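Local coordinates for protein methyltransferase (Streptomyces avermitilis, PDB 3GIW) that is probably an S-adenosylmethionine-dependent methyltransferase with a Rossmann-like fold, binds S-adenosyl-L-homocysteine, and has no established substrate, at residues 92-97 and 108-113. Sequence-based numbering, arbitrary orientation.
Sequences SPNLHE and VVYVDN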
loop_
_atom_site.group_PDB
_atom_site.type_symbol
_atom_site.label_atom_id
_atom_site.label_comp_id
_atom_site.label_asym_id
_atom_site.label_seq_id
_atom_site.Cartn_x
_atom_site.Cartn_y
_atom_site.Cartn_z
ATOM N N SER A 92 -4.873 12.391 4.227
ATOM C CA SER A 92 -5.886 12.930 3.345
ATOM C C SER A 92 -5.334 13.165 1.946
ATOM O O SER A 92 -4.251 13.752 1.789
ATOM C CB SER A 92 -6.386 14.262 3.903
ATOM O OG SER A 92 -7.548 14.658 3.223
ATOM N N PRO A 93 -6.061 12.719 0.905
ATOM C CA PRO A 93 -7.282 11.923 0.948
ATOM C C PRO A 93 -7.022 10.442 1.188
ATOM O O PRO A 93 -6.089 9.853 0.627
ATOM C CB PRO A 93 -7.872 12.143 -0.447
ATOM C CG PRO A 93 -6.689 12.274 -1.296
ATOM C CD PRO A 93 -5.673 13.016 -0.485
ATOM N N ASN A 94 -7.866 9.836 2.005
ATOM C CA ASN A 94 -7.766 8.395 2.212
ATOM C C ASN A 94 -8.425 7.686 1.036
ATOM O O ASN A 94 -9.197 8.289 0.270
ATOM C CB ASN A 94 -8.454 7.986 3.507
ATOM C CG ASN A 94 -7.674 8.389 4.729
ATOM O OD1 ASN A 94 -6.579 7.882 4.956
ATOM N ND2 ASN A 94 -8.244 9.291 5.527
ATOM N N LEU A 95 -8.099 6.407 0.906
ATOM C CA LEU A 95 -8.584 5.582 -0.200
ATOM C C LEU A 95 -10.103 5.723 -0.353
ATOM O O LEU A 95 -10.616 5.948 -1.463
ATOM C CB LEU A 95 -8.192 4.115 0.038
ATOM C CG LEU A 95 -8.377 3.182 -1.153
ATOM C CD1 LEU A 95 -7.437 1.993 -1.098
ATOM C CD2 LEU A 95 -9.769 2.718 -1.241
ATOM N N HIS A 96 -10.852 5.573 0.739
ATOM C CA HIS A 96 -12.319 5.662 0.630
ATOM C C HIS A 96 -12.860 7.019 0.206
ATOM O O HIS A 96 -13.959 7.099 -0.358
ATOM C CB HIS A 96 -13.053 5.156 1.906
ATOM C CG HIS A 96 -13.153 6.154 3.008
ATOM N ND1 HIS A 96 -12.117 6.386 3.890
ATOM C CD2 HIS A 96 -14.177 6.955 3.392
ATOM C CE1 HIS A 96 -12.505 7.307 4.766
ATOM N NE2 HIS A 96 -13.742 7.676 4.477
ATOM N N GLU A 97 -12.125 8.069 0.537
ATOM C CA GLU A 97 -12.554 9.426 0.195
ATOM C C GLU A 97 -12.444 9.605 -1.322
ATOM O O GLU A 97 -13.324 10.221 -1.944
ATOM C CB GLU A 97 -11.725 10.443 0.991
ATOM C CG GLU A 97 -12.009 10.335 2.482
ATOM C CD GLU A 97 -10.954 10.987 3.387
ATOM O OE1 GLU A 97 -9.967 11.542 2.928
ATOM O OE2 GLU A 97 -11.126 10.898 4.619
ATOM N N VAL A 108 -15.274 0.138 1.549
ATOM C CA VAL A 108 -13.834 -0.071 1.761
ATOM C C VAL A 108 -13.608 -0.717 3.113
ATOM O O VAL A 108 -14.173 -0.283 4.130
ATOM C CB VAL A 108 -13.038 1.265 1.702
ATOM C CG1 VAL A 108 -11.564 1.016 1.906
ATOM C CG2 VAL A 108 -13.337 1.994 0.388
ATOM N N VAL A 109 -12.822 -1.784 3.114
ATOM C CA VAL A 109 -12.318 -2.375 4.358
ATOM C C VAL A 109 -10.809 -2.079 4.412
ATOM O O VAL A 109 -10.066 -2.460 3.511
ATOM C CB VAL A 109 -12.559 -3.886 4.467
ATOM C CG1 VAL A 109 -11.890 -4.514 5.703
ATOM C CG2 VAL A 109 -14.047 -4.181 4.464
ATOM N N TYR A 110 -10.373 -1.467 5.519
ATOM C CA TYR A 110 -8.981 -1.187 5.790
ATOM C C TYR A 110 -8.411 -2.173 6.815
ATOM O O TYR A 110 -9.116 -2.578 7.771
ATOM C CB TYR A 110 -8.913 0.177 6.394
ATOM C CG TYR A 110 -9.281 1.352 5.526
ATOM C CD1 TYR A 110 -8.407 1.824 4.575
ATOM C CD2 TYR A 110 -10.461 2.061 5.724
ATOM C CE1 TYR A 110 -8.656 3.002 3.860
ATOM C CE2 TYR A 110 -10.755 3.233 4.990
ATOM C CZ TYR A 110 -9.832 3.718 4.047
ATOM O OH TYR A 110 -10.042 4.881 3.330
ATOM N N VAL A 111 -7.140 -2.522 6.669
ATOM C CA VAL A 111 -6.504 -3.523 7.504
ATOM C C VAL A 111 -5.075 -3.101 7.835
ATOM O O VAL A 111 -4.322 -2.692 6.971
ATOM C CB VAL A 111 -6.438 -4.890 6.765
ATOM C CG1 VAL A 111 -5.855 -5.967 7.670
ATOM C CG2 VAL A 111 -7.835 -5.288 6.223
ATOM N N ASP A 112 -4.692 -3.146 9.108
ATOM C CA ASP A 112 -3.286 -2.961 9.489
ATOM C C ASP A 112 -3.005 -3.741 10.768
ATOM O O ASP A 112 -3.941 -4.175 11.454
ATOM C CB ASP A 112 -2.917 -1.453 9.675
ATOM C CG ASP A 112 -1.441 -1.144 9.398
ATOM O OD1 ASP A 112 -0.570 -1.352 10.259
ATOM O OD2 ASP A 112 -1.120 -0.642 8.308
ATOM N N ASN A 113 -1.713 -3.958 11.035
ATOM C CA ASN A 113 -1.321 -4.594 12.281
ATOM C C ASN A 113 -0.583 -3.669 13.266
ATOM O O ASN A 113 -0.271 -4.106 14.364
ATOM C CB ASN A 113 -0.550 -5.903 12.037
ATOM C CG ASN A 113 0.801 -5.702 11.460
ATOM O OD1 ASN A 113 1.179 -4.612 11.044
ATOM N ND2 ASN A 113 1.568 -6.796 11.393
#
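The Y110 hydroxyl meets the first turn of helix 95-102 and is gripped twice by H96. The backbone N of H96 donates to Y110 OH at 2.8 Å, nearly straight at 165°. The imidazole ND1 of H96 lies 2.6 Å from Y110 OH, a hydrogen bond in which either atom may be the donor. Each ring meets the other at its edge, with the planes 83° apart, so this is a rim-to-rim pair and not a stack. H96 CG sits between its backbone N and carbonyl carbon (chi1 82°), which, with the turn of the ring about CB-CG, brings ND1 to the oxygen that the H96 amide also meets.

Apolar contacts flank the polar pair. L95 CB lies 4.0 Å from Y110 CE1, and L95 CD2 is 4.0 Å from V108 CG2. That same V108 methyl reaches H96 CB at 3.5 Å. V108 CG1 lies over the centre of one face of the Y110 ring.

The second shell holds the helix side. H96 NE2 bonds to the carbonyl O of A126, so both ring nitrogens are engaged. E97 CG covers one face of the imidazole near its rim. N94 N donates to E97 OE1 at 2.9 Å, while N94 OD1 accepts from T91 N.

The contact ties helix 95-102 to strand 107-112 within a beta-alpha-beta unit. The strand ends at D112, a residue of the S-adenosyl-L-homocysteine site. A phenylalanine in place of Y110 would probably leave the H96 amide and ND1 without their shared partner. Two bonds to one buried oxygen satisfy the hydroxyl and probably fix the turn of the imidazole.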